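Local structure of kojibiose phosphorylase (Gut metagenome, 6W0P) at residues 6-11 with 16-21; 30-35 with 651-656; 657-660 with 664-667. The protein is a glycoside hydrolase family 65 phosphorylase that joins an N-terminal beta domain to a helical central catalytic domain and a small C-terminal domain. One frame throughout, in Å; residues are numbered along the deposited sequence.

All three contacts lie near the boundary between the N-terminal beta domain and the central catalytic domain, at different depths. Contact 2 is fully buried; contacts 1 and 3 are partly buried, with contact 1 farthest out, its centre about 24 Å from that of the chain. Contact 1 is an edge hairpin within the beta domain, mixing backbone bonding with leucine packing and a water bridge. Contact 2 joins helix 26-32 to a loop of the catalytic domain and is apolar between the two segments. Contact 3 is polar, folding the continuation of that same loop around a histidine. Contacts 2 and 3, centres about 7 Å apart, share D652, whose carboxylate takes bonds from T660 and H665, and K6 of contact 1 reaches both.

Contact 1 of 3, residues 6-11 with 16-21; sequences KRYLET and IVENNF
At the edge of the large antiparallel sheet of the N-terminal domain, a beta hairpin of strands 10-11 and 15-19 sets L9 and E10 against I16 to N19. Its backbone link is E10 N to V17 O, 2.8 Å long, with the donor almost in line with the carbonyl. Branched apolar side chains suit the buried positions L9 and I16: L9 sends CD1 to I16 CG2 at 3.6 Å and its other methyl, CD2, to E18 CB, so one leucine spans two residues of the opposing strand. L9 CG also sits 3.7 Å above the plane of the Y8 ring, over its centre. E18 comes to the same ring at its edge, OE2 lying 3.8 Å from Y8 CE2. With its CG anti to the backbone N (chi1 -172°) and the chain extended, E18 brings OE1 to a salt bridge with R115 and OE2 to a hydrogen bond with H22; a long acid suits this buried spot. Y8 OH bonds S29 of helix 26-32. On the more exposed side E10 crosses N19 at about a right angle, its CG 3.6 Å from N19 ND2, while carboxylate and amide planes lie only 24° apart. A water there donates to Y8 O and E10 OE1 and accepts from N19 N, 2.9 Å away.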
loop_
_atom_site.group_PDB
_atom_site.type_symbol
_atom_site.label_atom_id
_atom_site.label_comp_id
_atom_site.label_asym_id
_atom_site.label_seq_id
_atom_site.Cartn_x
_atom_site.Cartn_y
_atom_site.Cartn_z
ATOM N N LYS A 6 -19.533 -12.435 -26.626
ATOM C CA LYS A 6 -19.552 -11.478 -27.759
ATOM C C LYS A 6 -19.009 -12.225 -28.976
ATOM O O LYS A 6 -17.802 -12.104 -29.296
ATOM C CB LYS A 6 -18.753 -10.211 -27.429
ATOM C CG LYS A 6 -19.474 -9.192 -26.542
ATOM C CD LYS A 6 -19.667 -9.633 -25.104
ATOM C CE LYS A 6 -18.354 -9.867 -24.384
ATOM N NZ LYS A 6 -18.551 -10.301 -22.981
ATOM N N ARG A 7 -19.882 -13.002 -29.596
ATOM C CA ARG A 7 -19.575 -13.907 -30.726
ATOM C C ARG A 7 -19.534 -13.071 -32.012
ATOM O O ARG A 7 -20.610 -12.735 -32.513
ATOM C CB ARG A 7 -20.665 -14.980 -30.797
ATOM C CG ARG A 7 -20.600 -15.854 -32.040
ATOM C CD ARG A 7 -19.315 -16.655 -32.075
ATOM N NE ARG A 7 -19.202 -17.465 -30.869
ATOM C CZ ARG A 7 -19.677 -18.709 -30.716
ATOM N NH1 ARG A 7 -20.290 -19.337 -31.708
ATOM N NH2 ARG A 7 -19.512 -19.325 -29.556
ATOM N N TYR A 8 -18.348 -12.737 -32.525
ATOM C CA TYR A 8 -18.197 -11.998 -33.803
ATOM C C TYR A 8 -17.339 -12.790 -34.793
ATOM O O TYR A 8 -17.289 -12.332 -35.972
ATOM C CB TYR A 8 -17.603 -10.609 -33.585
ATOM C CG TYR A 8 -16.114 -10.546 -33.312
ATOM C CD1 TYR A 8 -15.597 -10.864 -32.068
ATOM C CD2 TYR A 8 -15.224 -10.120 -34.281
ATOM C CE1 TYR A 8 -14.239 -10.766 -31.796
ATOM C CE2 TYR A 8 -13.863 -10.021 -34.030
ATOM C CZ TYR A 8 -13.365 -10.350 -32.782
ATOM O OH TYR A 8 -12.023 -10.256 -32.517
ATOM N N LEU A 9 -16.741 -13.918 -34.381
ATOM C CA LEU A 9 -15.833 -14.716 -35.254
ATOM C C LEU A 9 -16.569 -15.938 -35.802
ATOM O O LEU A 9 -17.394 -16.514 -35.090
ATOM C CB LEU A 9 -14.564 -15.087 -34.478
ATOM C CG LEU A 9 -13.697 -13.880 -34.117
ATOM C CD1 LEU A 9 -12.541 -14.275 -33.219
ATOM C CD2 LEU A 9 -13.158 -13.202 -35.364
ATOM N N GLU A 10 -16.296 -16.292 -37.049
ATOM C CA GLU A 10 -16.850 -17.513 -37.682
ATOM C C GLU A 10 -16.347 -18.751 -36.925
ATOM O O GLU A 10 -15.204 -18.750 -36.389
ATOM C CB GLU A 10 -16.472 -17.602 -39.158
ATOM C CG GLU A 10 -16.998 -16.447 -39.994
ATOM C CD GLU A 10 -18.425 -16.005 -39.700
ATOM O OE1 GLU A 10 -18.648 -14.794 -39.540
ATOM O OE2 GLU A 10 -19.310 -16.879 -39.609
ATOM N N THR A 11 -17.205 -19.764 -36.894
ATOM C CA THR A 11 -16.978 -21.091 -36.287
ATOM C C THR A 11 -16.513 -22.069 -37.361
ATOM O O THR A 11 -17.345 -22.460 -38.184
ATOM C CB THR A 11 -18.256 -21.593 -35.622
ATOM O OG1 THR A 11 -18.565 -20.628 -34.621
ATOM C CG2 THR A 11 -18.070 -22.952 -34.993
ATOM N N ILE A 16 -9.623 -19.659 -37.251
ATOM C CA ILE A 16 -10.390 -18.505 -36.724
ATOM C C ILE A 16 -10.551 -17.577 -37.921
ATOM O O ILE A 16 -9.510 -17.280 -38.611
ATOM C CB ILE A 16 -9.671 -17.840 -35.539
ATOM C CG1 ILE A 16 -9.145 -18.847 -34.510
ATOM C CG2 ILE A 16 -10.571 -16.817 -34.880
ATOM C CD1 ILE A 16 -10.213 -19.789 -33.946
ATOM N N VAL A 17 -11.778 -17.180 -38.214
ATOM C CA VAL A 17 -12.086 -16.294 -39.366
ATOM C C VAL A 17 -12.870 -15.086 -38.860
ATOM O O VAL A 17 -13.888 -15.293 -38.148
ATOM C CB VAL A 17 -12.840 -17.054 -40.471
ATOM C CG1 VAL A 17 -13.187 -16.135 -41.647
ATOM C CG2 VAL A 17 -12.009 -18.221 -40.956
ATOM N N GLU A 18 -12.419 -13.882 -39.221
ATOM C CA GLU A 18 -13.216 -12.632 -39.074
ATOM C C GLU A 18 -13.759 -12.259 -40.458
ATOM O O GLU A 18 -12.954 -12.047 -41.345
ATOM C CB GLU A 18 -12.395 -11.491 -38.464
ATOM C CG GLU A 18 -13.236 -10.267 -38.112
ATOM C CD GLU A 18 -12.462 -9.018 -37.707
ATOM O OE1 GLU A 18 -11.199 -9.006 -37.831
ATOM O OE2 GLU A 18 -13.123 -8.070 -37.221
ATOM N N ASN A 19 -15.074 -12.288 -40.625
ATOM C CA ASN A 19 -15.792 -11.905 -41.870
ATOM C C ASN A 19 -16.176 -10.430 -41.728
ATOM O O ASN A 19 -17.008 -10.132 -40.858
ATOM C CB ASN A 19 -17.054 -12.751 -42.095
ATOM C CG ASN A 19 -16.832 -14.044 -42.852
ATOM O OD1 ASN A 19 -15.703 -14.381 -43.212
ATOM N ND2 ASN A 19 -17.903 -14.789 -43.093
ATOM N N ASN A 20 -15.575 -9.552 -42.532
ATOM C CA ASN A 20 -15.697 -8.075 -42.381
ATOM C C ASN A 20 -14.851 -7.618 -41.186
ATOM O O ASN A 20 -14.666 -8.412 -40.238
ATOM C CB ASN A 20 -17.149 -7.605 -42.217
ATOM C CG ASN A 20 -18.042 -8.059 -43.354
ATOM O OD1 ASN A 20 -17.663 -7.989 -44.528
ATOM N ND2 ASN A 20 -19.238 -8.514 -43.009
ATOM N N PHE A 21 -14.352 -6.382 -41.256
ATOM C CA PHE A 21 -13.607 -5.725 -40.161
ATOM C C PHE A 21 -14.619 -5.232 -39.145
ATOM O O PHE A 21 -15.540 -4.565 -39.595
ATOM C CB PHE A 21 -12.781 -4.547 -40.665
ATOM C CG PHE A 21 -11.962 -3.865 -39.595
ATOM C CD1 PHE A 21 -11.246 -4.609 -38.661
ATOM C CD2 PHE A 21 -11.890 -2.479 -39.526
ATOM C CE1 PHE A 21 -10.493 -3.978 -37.681
ATOM C CE2 PHE A 21 -11.124 -1.851 -38.549
ATOM C CZ PHE A 21 -10.420 -2.603 -37.639
HETATM O O HOH W 1 -16.813 -12.903 -38.388
#

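Contact 2 of 3, residues 30-35 with 651-656; sequences ESIFSL and LDLDDY
Apolar packing carries the contact between I32 and L653, whose side chains cross at about a right angle. I32 CG2 meets L653 CD2 at 3.7 Å, methyl against methyl. The other branch of I32, running out through CG1 to CD1 with chi2 at 176°, passes on to the backbone of the turn, where I32 CD1 lies 3.4 Å from D652 O and 3.7 Å from L653 O. A beta-branched residue suits this spot because its two arms serve two surfaces at once, and no hydrogen bond crosses between the segments. The carbonyls that receive the methyl belong to a type I beta turn, D652 to D655, in a loop of the catalytic domain; I32 comes from the end of helix 26-32, so the contact joins that domain to the N-terminal one. Backbone bonds shape both sides. Y656 N reaches L651 O at 3.0 Å, while the turn's own bond from D655 N to D652 O is weak. F33 leaves the helix, and S34 N bonds S31 O at 3.2 Å; a serine fits here because its hydroxyl can turn back to the carbonyls of E30 or S31. Among charged groups, D654 points its CB away from segment 30-35, and its carboxylate makes salt bridges with R7 and R650.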
loop_
_atom_site.group_PDB
_atom_site.type_symbol
_atom_site.label_atom_id
_atom_site.label_comp_id
_atom_site.label_asym_id
_atom_site.label_seq_id
_atom_site.Cartn_x
_atom_site.Cartn_y
_atom_site.Cartn_z
ATOM N N GLU A 30 -6.529 -8.351 -32.589
ATOM C CA GLU A 30 -5.063 -8.278 -32.364
ATOM C C GLU A 30 -4.636 -9.370 -31.364
ATOM O O GLU A 30 -3.583 -10.022 -31.588
ATOM C CB GLU A 30 -4.650 -6.911 -31.809
ATOM C CG GLU A 30 -4.692 -5.768 -32.810
ATOM C CD GLU A 30 -4.198 -4.428 -32.266
ATOM O OE1 GLU A 30 -4.062 -4.287 -31.022
ATOM O OE2 GLU A 30 -3.956 -3.514 -33.086
ATOM N N SER A 31 -5.374 -9.541 -30.261
ATOM C CA SER A 31 -4.985 -10.483 -29.181
ATOM C C SER A 31 -5.191 -11.930 -29.670
ATOM O O SER A 31 -4.251 -12.731 -29.645
ATOM C CB SER A 31 -5.754 -10.191 -27.915
ATOM O OG SER A 31 -5.447 -8.901 -27.405
ATOM N N ILE A 32 -6.375 -12.202 -30.190
ATOM C CA ILE A 32 -6.864 -13.562 -30.543
ATOM C C ILE A 32 -5.996 -14.134 -31.649
ATOM O O ILE A 32 -5.641 -15.330 -31.580
ATOM C CB ILE A 32 -8.353 -13.511 -30.934
ATOM C CG1 ILE A 32 -9.217 -13.242 -29.700
ATOM C CG2 ILE A 32 -8.757 -14.782 -31.674
ATOM C CD1 ILE A 32 -10.691 -13.081 -29.994
ATOM N N PHE A 33 -5.683 -13.308 -32.639
ATOM C CA PHE A 33 -5.000 -13.749 -33.877
ATOM C C PHE A 33 -3.482 -13.669 -33.702
ATOM O O PHE A 33 -2.783 -13.795 -34.705
ATOM C CB PHE A 33 -5.484 -12.923 -35.065
ATOM C CG PHE A 33 -6.868 -13.263 -35.550
ATOM C CD1 PHE A 33 -7.990 -12.812 -34.876
ATOM C CD2 PHE A 33 -7.045 -13.984 -36.713
ATOM C CE1 PHE A 33 -9.267 -13.096 -35.346
ATOM C CE2 PHE A 33 -8.322 -14.304 -37.156
ATOM C CZ PHE A 33 -9.434 -13.825 -36.496
ATOM N N SER A 34 -2.991 -13.460 -32.480
ATOM C CA SER A 34 -1.544 -13.344 -32.165
ATOM C C SER A 34 -0.816 -14.609 -32.633
ATOM O O SER A 34 -1.344 -15.739 -32.430
ATOM C CB SER A 34 -1.294 -13.123 -30.686
ATOM O OG SER A 34 -1.795 -11.863 -30.247
ATOM N N LEU A 35 0.378 -14.426 -33.201
ATOM C CA LEU A 35 1.322 -15.536 -33.479
ATOM C C LEU A 35 2.386 -15.550 -32.380
ATOM O O LEU A 35 2.655 -14.487 -31.768
ATOM C CB LEU A 35 1.966 -15.333 -34.856
ATOM C CG LEU A 35 1.014 -15.318 -36.049
ATOM C CD1 LEU A 35 1.793 -15.135 -37.345
ATOM C CD2 LEU A 35 0.203 -16.587 -36.094
ATOM N N LEU A 651 -13.319 -18.475 -23.662
ATOM C CA LEU A 651 -13.178 -17.272 -22.817
ATOM C C LEU A 651 -12.578 -16.131 -23.646
ATOM O O LEU A 651 -13.136 -15.009 -23.576
ATOM C CB LEU A 651 -12.339 -17.568 -21.574
ATOM C CG LEU A 651 -12.361 -16.447 -20.532
ATOM C CD1 LEU A 651 -12.483 -17.017 -19.132
ATOM C CD2 LEU A 651 -11.111 -15.581 -20.622
ATOM N N ASP A 652 -11.504 -16.384 -24.409
ATOM C CA ASP A 652 -10.875 -15.345 -25.283
ATOM C C ASP A 652 -11.663 -15.154 -26.598
ATOM O O ASP A 652 -11.946 -13.984 -26.967
ATOM C CB ASP A 652 -9.398 -15.660 -25.510
ATOM C CG ASP A 652 -8.617 -15.435 -24.233
ATOM O OD1 ASP A 652 -8.734 -14.316 -23.663
ATOM O OD2 ASP A 652 -7.953 -16.367 -23.788
ATOM N N LEU A 653 -12.012 -16.221 -27.323
ATOM C CA LEU A 653 -12.659 -16.037 -28.658
ATOM C C LEU A 653 -13.904 -15.147 -28.529
ATOM O O LEU A 653 -14.124 -14.294 -29.414
ATOM C CB LEU A 653 -13.011 -17.393 -29.260
ATOM C CG LEU A 653 -11.826 -18.246 -29.691
ATOM C CD1 LEU A 653 -12.299 -19.608 -30.097
ATOM C CD2 LEU A 653 -11.058 -17.617 -30.841
ATOM N N ASP A 654 -14.714 -15.359 -27.492
ATOM C CA ASP A 654 -15.981 -14.611 -27.302
ATOM C C ASP A 654 -15.831 -13.617 -26.136
ATOM O O ASP A 654 -16.893 -13.089 -25.705
ATOM C CB ASP A 654 -17.160 -15.583 -27.112
ATOM C CG ASP A 654 -17.296 -16.654 -28.190
ATOM O OD1 ASP A 654 -17.022 -16.360 -29.373
ATOM O OD2 ASP A 654 -17.674 -17.785 -27.845
ATOM N N ASP A 655 -14.621 -13.412 -25.601
ATOM C CA ASP A 655 -14.268 -12.269 -24.700
ATOM C C ASP A 655 -15.210 -12.205 -23.478
ATOM O O ASP A 655 -15.772 -11.103 -23.207
ATOM C CB ASP A 655 -14.305 -10.953 -25.503
ATOM C CG ASP A 655 -13.655 -9.721 -24.866
ATOM O OD1 ASP A 655 -12.939 -9.853 -23.822
ATOM O OD2 ASP A 655 -13.849 -8.606 -25.432
ATOM N N TYR A 656 -15.402 -13.309 -22.741
ATOM C CA TYR A 656 -16.319 -13.368 -21.568
ATOM C C TYR A 656 -15.873 -12.415 -20.437
ATOM O O TYR A 656 -16.783 -11.951 -19.681
ATOM C CB TYR A 656 -16.465 -14.804 -21.043
ATOM C CG TYR A 656 -17.436 -15.671 -21.816
ATOM C CD1 TYR A 656 -17.081 -16.270 -23.017
ATOM C CD2 TYR A 656 -18.707 -15.923 -21.331
ATOM C CE1 TYR A 656 -17.961 -17.100 -23.700
ATOM C CE2 TYR A 656 -19.604 -16.739 -22.003
ATOM C CZ TYR A 656 -19.227 -17.333 -23.191
ATOM O OH TYR A 656 -20.113 -18.109 -23.871
#

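Contact 3 of 3, residues 657-660 with 664-667; sequences NNNT and IHMT
N657 starts toward H665 from its CB, and its ND2 comes 3.8 Å from H665 NE2 with the amide and ring planes almost perpendicular. No direct bond joins the two; instead ND2 donates a hydrogen bond to a water 3.1 Å away, while N657 OD1 is held by K3. The chain then passes through N658, whose left-handed backbone is one that asparagine tolerates well, and turns there before N659 meets the ring. With its CG between the backbone N and the carbonyl carbon (chi1 66°), N659 sets its amide at the ring edge, where OD1 lies in the ring plane and accepts a weak bond from H665 NE2, 3.0 Å long but bent to 126°. N659 ND2 donates to the same water at 3.2 Å. The water, also in the ring plane, competes weakly for the same NE2 proton. Asparagine suits this role, since one amide supplies both acceptor and donor. T660 closes the edge: its OG1 lies 3.6 Å from H665 CE1, and both OG1 and H665 ND1 bond OD1 of D652, which helps fix the ring's rotation. H665 stands at the N-cap position of helix 666-680, and the loop 657-660 packs against its ring just ahead of that helix of the central catalytic domain.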
loop_
_atom_site.group_PDB
_atom_site.type_symbol
_atom_site.label_atom_id
_atom_site.label_comp_id
_atom_site.label_asym_id
_atom_site.label_seq_id
_atom_site.Cartn_x
_atom_site.Cartn_y
_atom_site.Cartn_z
ATOM N N ASN A 657 -14.559 -12.146 -20.288
ATOM C CA ASN A 657 -14.003 -11.272 -19.228
ATOM C C ASN A 657 -14.001 -9.792 -19.672
ATOM O O ASN A 657 -13.635 -8.925 -18.840
ATOM C CB ASN A 657 -12.612 -11.748 -18.791
ATOM C CG ASN A 657 -12.629 -12.944 -17.852
ATOM O OD1 ASN A 657 -13.653 -13.593 -17.668
ATOM N ND2 ASN A 657 -11.502 -13.233 -17.218
ATOM N N ASN A 658 -14.299 -9.507 -20.945
ATOM C CA ASN A 658 -14.329 -8.150 -21.547
ATOM C C ASN A 658 -12.935 -7.486 -21.567
ATOM O O ASN A 658 -12.882 -6.292 -21.839
ATOM C CB ASN A 658 -15.379 -7.257 -20.876
ATOM C CG ASN A 658 -16.797 -7.679 -21.212
ATOM O OD1 ASN A 658 -17.154 -7.836 -22.378
ATOM N ND2 ASN A 658 -17.604 -7.901 -20.194
ATOM N N ASN A 659 -11.836 -8.215 -21.395
ATOM C CA ASN A 659 -10.471 -7.617 -21.431
ATOM C C ASN A 659 -9.535 -8.448 -22.334
ATOM O O ASN A 659 -8.318 -8.367 -22.163
ATOM C CB ASN A 659 -9.903 -7.468 -20.013
ATOM C CG ASN A 659 -9.669 -8.823 -19.352
ATOM O OD1 ASN A 659 -10.193 -9.837 -19.817
ATOM N ND2 ASN A 659 -8.880 -8.865 -18.284
ATOM N N THR A 660 -10.056 -9.240 -23.257
ATOM C CA THR A 660 -9.224 -9.978 -24.235
ATOM C C THR A 660 -8.529 -8.966 -25.147
ATOM O O THR A 660 -7.547 -9.359 -25.790
ATOM C CB THR A 660 -10.038 -11.035 -24.991
ATOM O OG1 THR A 660 -10.273 -12.093 -24.063
ATOM C CG2 THR A 660 -9.337 -11.571 -26.222
ATOM N N ILE A 664 -4.565 -12.617 -24.571
ATOM C CA ILE A 664 -5.248 -13.911 -24.294
ATOM C C ILE A 664 -4.933 -14.263 -22.837
ATOM O O ILE A 664 -3.914 -13.724 -22.296
ATOM C CB ILE A 664 -4.791 -14.995 -25.291
ATOM C CG1 ILE A 664 -3.307 -15.349 -25.139
ATOM C CG2 ILE A 664 -5.113 -14.583 -26.713
ATOM C CD1 ILE A 664 -2.850 -16.394 -26.119
ATOM N N HIS A 665 -5.771 -15.097 -22.226
ATOM C CA HIS A 665 -5.636 -15.576 -20.830
ATOM C C HIS A 665 -5.025 -16.987 -20.822
ATOM O O HIS A 665 -5.758 -17.985 -21.026
ATOM C CB HIS A 665 -6.993 -15.555 -20.141
ATOM C CG HIS A 665 -7.653 -14.229 -20.091
ATOM N ND1 HIS A 665 -8.206 -13.659 -21.191
ATOM C CD2 HIS A 665 -7.912 -13.408 -19.056
ATOM C CE1 HIS A 665 -8.770 -12.526 -20.847
ATOM N NE2 HIS A 665 -8.600 -12.349 -19.551
ATOM N N MET A 666 -3.725 -17.051 -20.565
ATOM C CA MET A 666 -2.907 -18.260 -20.776
ATOM C C MET A 666 -3.400 -19.367 -19.824
ATOM O O MET A 666 -3.604 -20.487 -20.278
ATOM C CB MET A 666 -1.443 -17.900 -20.523
ATOM C CG MET A 666 -0.460 -18.576 -21.440
ATOM S SD MET A 666 -0.920 -18.478 -23.176
ATOM C CE MET A 666 -1.113 -20.229 -23.487
ATOM N N THR A 667 -3.606 -19.063 -18.544
ATOM C CA THR A 667 -4.046 -20.065 -17.533
ATOM C C THR A 667 -5.438 -20.587 -17.907
ATOM O O THR A 667 -5.668 -21.787 -17.799
ATOM C CB THR A 667 -4.048 -19.511 -16.109
ATOM O OG1 THR A 667 -2.685 -19.316 -15.777
ATOM C CG2 THR A 667 -4.651 -20.471 -15.107
HETATM O O HOH W 2 -9.113 -11.473 -16.485
#